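Local coordinates for ABC transporter, substrate-binding protein (Clostridium perfringens, PDB 4EDP) that probably captures a solute outside the cell and delivers it to the membrane permease of an ABC transport system, at residues Asn154-Leu159 / Ala185-Gly190; Thr174-Pro179 / Tyr261-Thr266; Lys294-Leu299 / Val308-Glu313. One frame throughout, in Å; residues are numbered along the deposited sequence. Where two conformers were deposited one is given.

Contact 1 of 3, residues Asn154-Leu159 / Ala185-Gly190; sequences NSWEDL and AAEKAG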
ATOM      1  N   ASN A 154     -18.850  -4.644 -12.415  0.50 15.02           N
ATOM      2  CA  ASN A 154     -18.419  -3.266 -12.654  0.50 14.40           C
ATOM      3  C   ASN A 154     -18.062  -2.506 -11.384  0.50 14.41           C
ATOM      4  O   ASN A 154     -17.073  -1.776 -11.320  0.50 14.95           O
ATOM      5  CB  ASN A 154     -19.545  -2.511 -13.369  0.50 15.68           C
ATOM      6  CG  ASN A 154     -19.777  -3.014 -14.777  0.50 14.74           C
ATOM      7  OD1 ASN A 154     -18.858  -3.023 -15.592  0.50 17.63           O
ATOM      8  ND2 ASN A 154     -21.010  -3.400 -15.079  0.50 14.54           N
ATOM      9  N   SER A 155     -18.847  -2.734 -10.348  1.00 14.80           N
ATOM     10  CA  SER A 155     -18.718  -1.996  -9.086  1.00 14.35           C
ATOM     11  C   SER A 155     -18.282  -2.952  -7.976  1.00 13.38           C
ATOM     12  O   SER A 155     -18.335  -4.173  -8.143  1.00 13.75           O
ATOM     13  CB  SER A 155     -20.081  -1.434  -8.715  1.00 15.49           C
ATOM     14  OG  SER A 155     -20.967  -2.502  -8.429  1.00 14.52           O
ATOM     15  N   TRP A 156     -17.870  -2.414  -6.831  1.00 11.74           N
ATOM     16  CA  TRP A 156     -17.508  -3.268  -5.713  1.00 11.16           C
ATOM     17  C   TRP A 156     -18.727  -4.076  -5.249  1.00 12.43           C
ATOM     18  O   TRP A 156     -18.607  -5.255  -4.892  1.00 11.64           O
ATOM     19  CB  TRP A 156     -17.008  -2.448  -4.517  1.00 10.89           C
ATOM     20  CG  TRP A 156     -15.697  -1.724  -4.716  1.00 11.09           C
ATOM     21  CD1 TRP A 156     -15.497  -0.361  -4.680  1.00 12.26           C
ATOM     22  CD2 TRP A 156     -14.409  -2.302  -4.966  1.00 10.43           C
ATOM     23  NE1 TRP A 156     -14.177  -0.071  -4.898  1.00 13.11           N
ATOM     24  CE2 TRP A 156     -13.485  -1.238  -5.068  1.00 10.24           C
ATOM     25  CE3 TRP A 156     -13.940  -3.612  -5.122  1.00 12.03           C
ATOM     26  CZ2 TRP A 156     -12.140  -1.445  -5.340  1.00 14.92           C
ATOM     27  CZ3 TRP A 156     -12.607  -3.808  -5.384  1.00 11.48           C
ATOM     28  CH2 TRP A 156     -11.723  -2.746  -5.498  1.00 12.35           C
ATOM     29  N   GLU A 157     -19.894  -3.433  -5.261  1.00 11.96           N
ATOM     30  CA  GLU A 157     -21.121  -4.080  -4.812  1.00 13.17           C
ATOM     31  C   GLU A 157     -21.504  -5.308  -5.644  1.00 13.01           C
ATOM     32  O   GLU A 157     -22.177  -6.207  -5.135  1.00 11.61           O
ATOM     33  CB  GLU A 157     -22.276  -3.084  -4.756  1.00 14.48           C
ATOM     34  CG  GLU A 157     -22.065  -1.946  -3.721  1.00 17.58           C
ATOM     35  CD  GLU A 157     -21.121  -0.808  -4.123  1.00 23.51           C
ATOM     36  OE1 GLU A 157     -20.610  -0.744  -5.281  1.00 19.38           O
ATOM     37  OE2 GLU A 157     -20.928   0.082  -3.243  1.00 23.21           O
ATOM     38  N   ASP A 158     -21.081  -5.335  -6.907  1.00 12.31           N
ATOM     39  CA  ASP A 158     -21.353  -6.475  -7.797  1.00 13.74           C
ATOM     40  C   ASP A 158     -20.711  -7.772  -7.286  1.00 13.34           C
ATOM     41  O   ASP A 158     -21.126  -8.863  -7.681  1.00 14.09           O
ATOM     42  CB  ASP A 158     -20.909  -6.208  -9.251  1.00 11.05           C
ATOM     43  CG  ASP A 158     -21.797  -5.223  -9.990  1.00 16.26           C
ATOM     44  OD1 ASP A 158     -22.986  -5.037  -9.627  1.00 16.42           O
ATOM     45  OD2 ASP A 158     -21.299  -4.659 -10.983  1.00 16.58           O
ATOM     46  N   LEU A 159     -19.711  -7.674  -6.409  1.00 12.36           N
ATOM     47  CA  LEU A 159     -19.072  -8.880  -5.851  1.00 12.02           C
ATOM     48  C   LEU A 159     -20.061  -9.712  -5.018  1.00 11.94           C
ATOM     49  O   LEU A 159     -19.843 -10.899  -4.803  1.00 12.46           O
ATOM     50  CB  LEU A 159     -17.852  -8.502  -4.994  1.00 12.33           C
ATOM     51  CG  LEU A 159     -16.667  -7.893  -5.768  1.00 12.47           C
ATOM     52  CD1 LEU A 159     -15.610  -7.366  -4.780  1.00 13.33           C
ATOM     53  CD2 LEU A 159     -16.053  -8.897  -6.750  1.00 17.36           C
ATOM     54  N   ALA A 185     -16.886  -3.146   2.126  1.00  9.79           N
ATOM     55  CA  ALA A 185     -18.112  -3.687   2.721  1.00 10.27           C
ATOM     56  C   ALA A 185     -18.895  -2.579   3.413  1.00 12.47           C
ATOM     57  O   ALA A 185     -20.137  -2.557   3.350  1.00 12.60           O
ATOM     58  CB  ALA A 185     -17.762  -4.818   3.701  1.00 10.92           C
ATOM     59  N   ALA A 186     -18.182  -1.647   4.054  1.00 11.98           N
ATOM     60  CA  ALA A 186     -18.823  -0.490   4.689  1.00 12.81           C
ATOM     61  C   ALA A 186     -19.568   0.356   3.643  1.00 14.10           C
ATOM     62  O   ALA A 186     -20.651   0.878   3.932  1.00 14.14           O
ATOM     63  CB  ALA A 186     -17.810   0.386   5.423  1.00 12.50           C
ATOM     64  N   GLU A 187     -18.981   0.532   2.458  1.00 15.24           N
ATOM     65  CA  GLU A 187     -19.655   1.296   1.396  1.00 17.33           C
ATOM     66  C   GLU A 187     -20.970   0.626   1.016  1.00 17.60           C
ATOM     67  O   GLU A 187     -21.977   1.300   0.858  1.00 18.29           O
ATOM     68  CB  GLU A 187     -18.818   1.415   0.117  1.00 19.97           C
ATOM     69  CG  GLU A 187     -17.481   2.088   0.238  1.00 21.57           C
ATOM     70  CD  GLU A 187     -16.899   2.418  -1.155  1.00 26.64           C
ATOM     71  OE1 GLU A 187     -17.598   3.115  -1.931  1.00 28.07           O
ATOM     72  OE2 GLU A 187     -15.765   1.979  -1.463  1.00 20.56           O
ATOM     73  N   LYS A 188     -20.930  -0.691   0.859  1.00 17.27           N
ATOM     74  CA  LYS A 188     -22.093  -1.522   0.532  1.00 18.54           C
ATOM     75  C   LYS A 188     -23.168  -1.321   1.608  1.00 18.22           C
ATOM     76  O   LYS A 188     -24.345  -1.117   1.301  1.00 16.89           O
ATOM     77  CB  LYS A 188     -21.641  -2.981   0.479  1.00 19.82           C
ATOM     78  CG  LYS A 188     -22.707  -4.099   0.244  1.00 22.75           C
ATOM     79  CD  LYS A 188     -23.212  -4.164  -1.169  1.00 26.19           C
ATOM     80  CE  LYS A 188     -24.061  -5.408  -1.395  1.00 25.98           C
ATOM     81  NZ  LYS A 188     -25.129  -5.554  -0.394  1.00 26.16           N
ATOM     82  N   ALA A 189     -22.759  -1.335   2.873  1.00 15.96           N
ATOM     83  CA  ALA A 189     -23.707  -1.125   3.988  1.00 16.80           C
ATOM     84  C   ALA A 189     -24.237   0.315   4.071  1.00 17.16           C
ATOM     85  O   ALA A 189     -25.328   0.573   4.608  1.00 17.76           O
ATOM     86  CB  ALA A 189     -23.019  -1.491   5.313  1.00 17.25           C
ATOM     87  N   GLY A 190     -23.465   1.263   3.552  1.00 15.68           N
ATOM     88  CA  GLY A 190     -23.833   2.653   3.628  1.00 16.77           C
ATOM     89  C   GLY A 190     -23.581   3.259   5.005  1.00 15.97           C
ATOM     90  O   GLY A 190     -24.162   4.272   5.344  1.00 17.33           O
TER
HETATM   91  O   HOH W   1     -19.707   2.293  -3.930  1.00 28.87           O
HETATM   92  O   HOH W   2     -22.824   1.476  -2.256  1.00 32.53           O
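W156 and E157 approach the end of helix 178-189 from a turn tied together by its own side chains. At its start, N154 N and S155 N both donate to D158 OD2: N154 N meets the anti lone pair of that oxygen, and S155 N comes from above the carboxylate plane, while S155 OG accepts from D158 N as an ST motif. W156 lies next. Its CD1 is 4.0 Å from E187 OE2, with ring and carboxylate planes 67° apart; NE1 is held by the carbonyl of G259 and OE2 by the hydroxyl of Y261. E157 carries the wider part of the contact. Its chain bends (chi2 78°), and its CG methylene lies against the aliphatic part of K188, CG meeting K188 CD at 3.6 Å as the two chains run alongside one another, pointing opposite ways. K188 NZ forms a salt bridge with E204, with W160 as a cation-pi partner. Beyond the bend, E157 OE2 takes a hydrogen from each of two waters, both at 2.6 Å: water 1 also donates to E187 OE1 and water 2 to E187 O. E157 OE2 and E187 OE1 stand 4.7 Å apart, and water 1, with K328 paired to E187, probably eases their repulsion. G190, with positive phi, closes the helix in a Schellman motif. W156 and E157 thus pack on the C-terminal turn of helix 178-189, an element of an alpha/beta lobe of the solute-binding protein fold.

Contact 2 of 3, residues Thr174-Pro179 / Tyr261-Thr266; sequences TTTNGP and YLNFNT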
ATOM      1  N   THR A 174      -5.276  -9.702   7.471  1.00 17.05           N
ATOM      2  CA  THR A 174      -3.880  -9.474   7.862  1.00 19.34           C
ATOM      3  C   THR A 174      -2.949  -8.985   6.743  1.00 19.17           C
ATOM      4  O   THR A 174      -1.769  -8.745   6.985  1.00 20.68           O
ATOM      5  CB  THR A 174      -3.260 -10.775   8.462  1.00 20.63           C
ATOM      6  OG1 THR A 174      -3.282 -11.822   7.482  1.00 24.20           O
ATOM      7  CG2 THR A 174      -4.036 -11.220   9.688  1.00 23.22           C
ATOM      8  N   THR A 175      -3.480  -8.825   5.538  1.00 17.49           N
ATOM      9  CA  THR A 175      -2.699  -8.401   4.375  1.00 16.52           C
ATOM     10  C   THR A 175      -2.845  -6.906   4.178  1.00 15.65           C
ATOM     11  O   THR A 175      -3.703  -6.265   4.792  1.00 13.94           O
ATOM     12  CB  THR A 175      -3.192  -9.070   3.076  1.00 16.77           C
ATOM     13  OG1 THR A 175      -4.504  -8.586   2.761  1.00 17.07           O
ATOM     14  CG2 THR A 175      -3.200 -10.612   3.208  1.00 18.72           C
ATOM     15  N   THR A 176      -2.021  -6.354   3.304  1.00 13.38           N
ATOM     16  CA  THR A 176      -2.060  -4.918   3.029  1.00 13.31           C
ATOM     17  C   THR A 176      -3.442  -4.374   2.754  1.00 13.16           C
ATOM     18  O   THR A 176      -3.816  -3.318   3.272  1.00 12.79           O
ATOM     19  CB  THR A 176      -1.180  -4.595   1.823  1.00 14.52           C
ATOM     20  OG1 THR A 176       0.142  -5.044   2.109  1.00 16.74           O
ATOM     21  CG2 THR A 176      -1.183  -3.083   1.528  1.00 14.90           C
ATOM     22  N   ASN A 177      -4.214  -5.117   1.975  1.00 12.70           N
ATOM     23  CA  ASN A 177      -5.550  -4.692   1.561  1.00 12.62           C
ATOM     24  C   ASN A 177      -6.720  -5.202   2.354  1.00 13.32           C
ATOM     25  O   ASN A 177      -7.871  -5.027   1.957  1.00 13.62           O
ATOM     26  CB  ASN A 177      -5.682  -4.960   0.066  1.00 13.34           C
ATOM     27  CG  ASN A 177      -4.730  -4.094  -0.718  1.00 14.57           C
ATOM     28  OD1 ASN A 177      -4.796  -2.874  -0.621  1.00 18.55           O
ATOM     29  ND2 ASN A 177      -3.794  -4.705  -1.428  1.00 16.99           N
ATOM     30  N   GLY A 178      -6.439  -5.766   3.527  1.00 13.27           N
ATOM     31  CA  GLY A 178      -7.510  -6.234   4.411  1.00 13.55           C
ATOM     32  C   GLY A 178      -8.416  -5.095   4.856  1.00 12.98           C
ATOM     33  O   GLY A 178      -9.637  -5.193   4.752  1.00 13.43           O
ATOM     34  N   PRO A 179      -7.830  -3.998   5.355  1.00 13.78           N
ATOM     35  CA  PRO A 179      -8.650  -2.855   5.765  1.00 13.60           C
ATOM     36  C   PRO A 179      -9.514  -2.323   4.632  1.00 13.30           C
ATOM     37  O   PRO A 179     -10.678  -1.994   4.843  1.00 12.63           O
ATOM     38  CB  PRO A 179      -7.610  -1.832   6.220  1.00 14.46           C
ATOM     39  CG  PRO A 179      -6.518  -2.691   6.790  1.00 16.38           C
ATOM     40  CD  PRO A 179      -6.453  -3.895   5.883  1.00 14.66           C
ATOM     41  N   TYR A 261      -9.035   1.928  -3.826  1.00 10.44           N
ATOM     42  CA  TYR A 261      -8.414   2.233  -2.544  1.00 11.23           C
ATOM     43  C   TYR A 261      -6.905   2.178  -2.713  1.00 11.91           C
ATOM     44  O   TYR A 261      -6.367   1.266  -3.347  1.00 11.68           O
ATOM     45  CB  TYR A 261      -8.829   1.231  -1.456  1.00 11.40           C
ATOM     46  CG  TYR A 261     -10.232   1.454  -0.960  1.00 11.54           C
ATOM     47  CD1 TYR A 261     -11.325   1.020  -1.691  1.00 10.58           C
ATOM     48  CD2 TYR A 261     -10.461   2.095   0.252  1.00 14.45           C
ATOM     49  CE1 TYR A 261     -12.618   1.239  -1.242  1.00 14.37           C
ATOM     50  CE2 TYR A 261     -11.754   2.318   0.714  1.00 13.60           C
ATOM     51  CZ  TYR A 261     -12.819   1.884  -0.030  1.00 13.90           C
ATOM     52  OH  TYR A 261     -14.101   2.089   0.400  1.00 17.25           O
ATOM     53  N   LEU A 262      -6.227   3.193  -2.186  1.00 12.37           N
ATOM     54  CA  LEU A 262      -4.787   3.246  -2.245  1.00 12.39           C
ATOM     55  C   LEU A 262      -4.162   2.829  -0.931  1.00 13.08           C
ATOM     56  O   LEU A 262      -4.807   2.873   0.125  1.00 12.61           O
ATOM     57  CB  LEU A 262      -4.318   4.687  -2.487  1.00 12.45           C
ATOM     58  CG  LEU A 262      -4.910   5.429  -3.678  1.00 14.75           C
ATOM     59  CD1 LEU A 262      -4.340   6.858  -3.759  1.00 15.10           C
ATOM     60  CD2 LEU A 262      -4.680   4.639  -4.949  1.00 16.90           C
ATOM     61  N   ASN A 263      -2.914   2.384  -1.013  1.00 11.49           N
ATOM     62  CA  ASN A 263      -2.094   2.155   0.178  1.00 12.93           C
ATOM     63  C   ASN A 263      -0.736   2.804  -0.147  1.00 12.61           C
ATOM     64  O   ASN A 263      -0.379   2.942  -1.323  1.00 13.02           O
ATOM     65  CB  ASN A 263      -1.998   0.705   0.627  1.00 13.58           C
ATOM     66  CG  ASN A 263      -1.330  -0.184  -0.367  1.00 15.22           C
ATOM     67  OD1 ASN A 263      -0.094  -0.289  -0.405  1.00 13.41           O
ATOM     68  ND2 ASN A 263      -2.140  -0.908  -1.136  1.00 12.23           N
ATOM     69  N   PHE A 264      -0.034   3.242   0.889  1.00 13.47           N
ATOM     70  CA  PHE A 264       1.249   3.932   0.735  1.00 12.13           C
ATOM     71  C   PHE A 264       2.361   3.305   1.557  1.00 12.40           C
ATOM     72  O   PHE A 264       2.097   2.641   2.558  1.00 12.35           O
ATOM     73  CB  PHE A 264       1.117   5.370   1.292  1.00 12.49           C
ATOM     74  CG  PHE A 264      -0.003   6.192   0.670  1.00 11.51           C
ATOM     75  CD1 PHE A 264       0.102   6.662  -0.621  1.00  9.98           C
ATOM     76  CD2 PHE A 264      -1.131   6.507   1.389  1.00 14.66           C
ATOM     77  CE1 PHE A 264      -0.914   7.407  -1.208  1.00  9.94           C
ATOM     78  CE2 PHE A 264      -2.146   7.259   0.804  1.00 13.54           C
ATOM     79  CZ  PHE A 264      -2.040   7.692  -0.497  1.00 11.38           C
ATOM     80  N   ASN A 265       3.605   3.544   1.135  1.00 12.08           N
ATOM     81  CA  ASN A 265       4.774   3.232   1.934  1.00 12.43           C
ATOM     82  C   ASN A 265       5.320   4.630   2.223  1.00 12.01           C
ATOM     83  O   ASN A 265       5.288   5.505   1.357  1.00 12.98           O
ATOM     84  CB  ASN A 265       5.809   2.371   1.214  1.00 12.31           C
ATOM     85  CG  ASN A 265       5.291   0.976   0.918  1.00 17.23           C
ATOM     86  OD1 ASN A 265       4.381   0.481   1.595  1.00 16.00           O
ATOM     87  ND2 ASN A 265       5.884   0.329  -0.065  1.00 19.33           N
ATOM     88  N   THR A 266       5.828   4.844   3.428  1.00 12.79           N
ATOM     89  CA  THR A 266       6.307   6.148   3.827  1.00 13.79           C
ATOM     90  C   THR A 266       7.725   6.114   4.369  1.00 14.55           C
ATOM     91  O   THR A 266       8.252   5.050   4.672  1.00 13.45           O
ATOM     92  CB  THR A 266       5.412   6.719   4.959  1.00 13.58           C
ATOM     93  OG1 THR A 266       5.582   5.954   6.157  1.00 13.07           O
ATOM     94  CG2 THR A 266       3.929   6.743   4.555  1.00 12.19           C
TER
HETATM   95  O   HOH W   3      -5.138  -0.411  -1.342  1.00 17.49           O
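T176 lays its methyl over the flat face of the N263 amide: CG2 is 3.5 Å from N263 CG and 3.6 Å from both N263 OD1 and N263 ND2, so it sits above the middle of the group. The methyl gets there because CG2 is anti to the backbone N, directed at the strand. N177, the next residue of the type I turn from T175 to G178, meets the same amide differently. Its side chain crosses that of N263 at about a right angle, the amide planes are 59° apart, and N177 OD1 comes to 3.3 Å from N263 ND2. Water 3 joins the two groups, donating to N177 OD1 at 2.6 Å and accepting from N263 ND2 at 3.0 Å; its other hydrogen makes a weak bond to Y261 O. N263 CG stands between its backbone N and carbonyl carbon (chi1 64°), and its OD1 accepts from N139 ND2 on the neighbouring strand 135-145. The N263 amide is thus fixed in its rotation, carbonyl side by N139 and amino side by the water, while an apolar methyl covers one face. Here amides and an ordered water join the N-terminal end of helix 178-189 to strand 262-269, with no charged group taking part.

Contact 3 of 3, residues Lys294-Leu299 / Val308-Glu313; sequences KTAKAL and VKLSEE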
ATOM      1  N   LYS A 294      13.059   7.478 -11.779  1.00 21.76           N
ATOM      2  CA  LYS A 294      14.010   6.361 -11.761  1.00 23.22           C
ATOM      3  C   LYS A 294      13.459   5.134 -11.047  1.00 22.75           C
ATOM      4  O   LYS A 294      13.611   4.021 -11.543  1.00 24.59           O
ATOM      5  CB  LYS A 294      15.344   6.779 -11.122  1.00 24.33           C
ATOM      6  CG  LYS A 294      16.122   7.792 -11.955  1.00 28.54           C
ATOM      7  CD  LYS A 294      17.376   8.314 -11.257  1.00 33.46           C
ATOM      8  CE  LYS A 294      18.422   7.239 -11.012  1.00 36.82           C
ATOM      9  NZ  LYS A 294      19.628   7.813 -10.324  1.00 36.84           N
ATOM     10  N   THR A 295      12.824   5.323  -9.892  1.00 20.42           N
ATOM     11  CA  THR A 295      12.288   4.183  -9.130  1.00 20.31           C
ATOM     12  C   THR A 295      11.047   3.554  -9.780  1.00 20.44           C
ATOM     13  O   THR A 295      10.802   2.352  -9.625  1.00 20.69           O
ATOM     14  CB  THR A 295      12.020   4.541  -7.653  1.00 19.58           C
ATOM     15  OG1 THR A 295      11.163   5.683  -7.579  1.00 16.36           O
ATOM     16  CG2 THR A 295      13.334   4.869  -6.954  1.00 19.27           C
ATOM     17  N   ALA A 296      10.282   4.359 -10.516  1.00 20.65           N
ATOM     18  CA  ALA A 296       9.109   3.858 -11.237  1.00 20.35           C
ATOM     19  C   ALA A 296       9.598   2.859 -12.294  1.00 21.45           C
ATOM     20  O   ALA A 296       9.066   1.760 -12.451  1.00 22.13           O
ATOM     21  CB  ALA A 296       8.396   5.006 -11.909  1.00 19.29           C
ATOM     22  N   LYS A 297      10.649   3.257 -12.995  1.00 22.73           N
ATOM     23  CA  LYS A 297      11.234   2.445 -14.063  1.00 24.62           C
ATOM     24  C   LYS A 297      12.055   1.259 -13.573  1.00 25.34           C
ATOM     25  O   LYS A 297      11.938   0.148 -14.109  1.00 25.85           O
ATOM     26  CB  LYS A 297      12.131   3.328 -14.932  1.00 26.27           C
ATOM     27  CG  LYS A 297      11.412   4.504 -15.576  1.00 28.74           C
ATOM     28  CD  LYS A 297      12.377   5.414 -16.306  1.00 31.70           C
ATOM     29  CE  LYS A 297      11.680   6.678 -16.762  1.00 33.50           C
ATOM     30  NZ  LYS A 297      12.622   7.606 -17.428  1.00 34.07           N
ATOM     31  N   ALA A 298      12.900   1.481 -12.572  1.00 25.27           N
ATOM     32  CA  ALA A 298      13.792   0.423 -12.099  1.00 26.84           C
ATOM     33  C   ALA A 298      13.225  -0.496 -11.034  1.00 26.36           C
ATOM     34  O   ALA A 298      13.572  -1.679 -10.996  1.00 26.29           O
ATOM     35  CB  ALA A 298      15.105   1.037 -11.598  1.00 27.89           C
ATOM     36  N   LEU A 299      12.361   0.036 -10.174  1.00 24.75           N
ATOM     37  CA  LEU A 299      11.818  -0.742  -9.065  1.00 24.88           C
ATOM     38  C   LEU A 299      10.302  -0.922  -9.078  1.00 23.18           C
ATOM     39  O   LEU A 299       9.732  -1.435  -8.118  1.00 22.57           O
ATOM     40  CB  LEU A 299      12.221  -0.069  -7.741  1.00 24.49           C
ATOM     41  CG  LEU A 299      13.713   0.076  -7.446  1.00 28.99           C
ATOM     42  CD1 LEU A 299      13.941   0.948  -6.209  1.00 29.95           C
ATOM     43  CD2 LEU A 299      14.337  -1.310  -7.282  1.00 32.18           C
ATOM     44  N   VAL A 308       6.060  13.699 -12.635  0.50 31.01           N
ATOM     45  CA  VAL A 308       6.830  12.643 -13.312  0.50 31.65           C
ATOM     46  C   VAL A 308       6.372  12.312 -14.742  0.50 33.43           C
ATOM     47  O   VAL A 308       5.181  12.155 -14.989  0.50 33.62           O
ATOM     48  CB  VAL A 308       6.794  11.355 -12.455  0.50 30.64           C
ATOM     49  CG1 VAL A 308       7.301  10.155 -13.233  0.50 30.51           C
ATOM     50  CG2 VAL A 308       7.592  11.560 -11.172  0.50 27.84           C
ATOM     51  N   LYS A 309       7.330  12.152 -15.660  1.00 35.11           N
ATOM     52  CA  LYS A 309       7.029  11.850 -17.056  1.00 37.05           C
ATOM     53  C   LYS A 309       7.334  10.361 -17.264  1.00 36.52           C
ATOM     54  O   LYS A 309       8.499   9.968 -17.159  1.00 37.50           O
ATOM     55  CB  LYS A 309       7.923  12.685 -17.973  1.00 39.46           C
ATOM     56  CG  LYS A 309       7.828  12.324 -19.453  1.00 42.62           C
ATOM     57  CD  LYS A 309       8.920  13.008 -20.255  1.00 47.35           C
ATOM     58  CE  LYS A 309       8.882  12.559 -21.709  1.00 50.07           C
ATOM     59  NZ  LYS A 309      10.036  13.101 -22.484  1.00 54.22           N
ATOM     60  N   LEU A 310       6.308   9.545 -17.515  1.00 35.67           N
ATOM     61  CA  LEU A 310       6.478   8.093 -17.746  1.00 36.13           C
ATOM     62  C   LEU A 310       5.691   7.586 -18.970  1.00 37.40           C
ATOM     63  O   LEU A 310       4.548   7.990 -19.188  1.00 38.47           O
ATOM     64  CB  LEU A 310       6.025   7.292 -16.523  1.00 34.21           C
ATOM     65  CG  LEU A 310       6.783   7.493 -15.207  1.00 32.86           C
ATOM     66  CD1 LEU A 310       6.055   6.793 -14.044  1.00 29.99           C
ATOM     67  CD2 LEU A 310       8.218   7.009 -15.314  1.00 32.73           C
ATOM     68  N   SER A 311       6.285   6.671 -19.740  1.00 38.45           N
ATOM     69  CA  SER A 311       5.627   6.114 -20.932  1.00 38.54           C
ATOM     70  C   SER A 311       4.596   5.045 -20.575  1.00 37.88           C
ATOM     71  O   SER A 311       4.499   4.615 -19.424  1.00 36.03           O
ATOM     72  CB  SER A 311       6.665   5.485 -21.856  1.00 40.48           C
ATOM     73  OG  SER A 311       7.220   4.338 -21.245  1.00 38.64           O
ATOM     74  N   GLU A 312       3.845   4.594 -21.576  1.00 38.94           N
ATOM     75  CA  GLU A 312       2.820   3.581 -21.360  1.00 38.89           C
ATOM     76  C   GLU A 312       3.451   2.248 -20.922  1.00 38.02           C
ATOM     77  O   GLU A 312       2.929   1.574 -20.038  1.00 36.32           O
ATOM     78  CB  GLU A 312       1.931   3.407 -22.610  1.00 41.68           C
ATOM     79  CG  GLU A 312       0.789   2.403 -22.400  1.00 44.78           C
ATOM     80  CD  GLU A 312      -0.221   2.335 -23.551  1.00 51.74           C
ATOM     81  OE1 GLU A 312       0.031   2.917 -24.640  1.00 54.46           O
ATOM     82  OE2 GLU A 312      -1.279   1.679 -23.351  1.00 53.59           O
ATOM     83  N   GLU A 313       4.567   1.868 -21.538  0.50 39.15           N
ATOM     84  CA  GLU A 313       5.230   0.624 -21.150  0.50 39.50           C
ATOM     85  C   GLU A 313       5.787   0.729 -19.724  0.50 37.84           C
ATOM     86  O   GLU A 313       5.745  -0.236 -18.959  0.50 37.08           O
ATOM     87  CB  GLU A 313       6.310   0.205 -22.159  0.50 42.13           C
ATOM     88  CG  GLU A 313       7.248   1.308 -22.632  0.50 44.18           C
ATOM     89  CD  GLU A 313       6.561   2.306 -23.552  0.50 46.19           C
ATOM     90  OE1 GLU A 313       7.270   3.108 -24.205  0.50 48.66           O
ATOM     91  OE2 GLU A 313       5.316   2.277 -23.641  0.50 46.31           O
TER
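The backbone bond from A298 N to K294 O, 2.8 Å long, holds the helical turn from which A296 and K297 reach L310. Its successor, L299 N to T295 O, has the same length. On the other side the chain from V308 to E313 has no regular secondary structure, and L310 is the residue it directs at the helix. Both methyls of L310 touch. CD1 lies 3.6 Å from A296 CB, and CD2, at 4.0 Å from the same A296 CB, turns to the lysine: K297 CE is 3.8 Å and K297 CG 4.1 Å from it. The A296 methyl therefore faces the fork of the leucine, whereas the K297 chain passes obliquely by CD2, CG and CE touching that methyl. K297 leaves its backbone beside the N (chi1 -59°) and is extended from there on, which brings CE beside CD2 and carries the ammonium past it, where E314 OE2 offers a long, weak ion pair. Helix 289-299 belongs to an alpha/beta lobe of the bacterial solute-binding protein fold, and the loop that follows it doubles back to lie on the same helix. K309 N bonds to E293 OE2 of the helix, which ties the loop to it, while S311 N to E314 OE1 is a bond within the loop. A296 also packs on L318, so a later part of the loop helps enclose the small methyl, and L310 has P303, in the chain between the two segments, as a further neighbour.

Contacts 1 and 2 share helix 178-189, one near its end and the other at its start, and their segments alternate along the chain; the centres are 18 Å apart. They meet directly: E187 OE2 lies 2.5 Å from Y261 OH, a probable hydrogen bond, and W156 NE1 packs at 4.2 Å from Y261 CE1. Contact 2 lies closest to the middle of the chain, where a cleft between two lobes would be expected in such a binding protein, although the solute is not identified. Contact 3 is separate, its centre 22 Å from that of contact 2, with nearest atoms about 9 Å apart, and 33 Å from that of contact 1, about 20 Å at the nearest atoms.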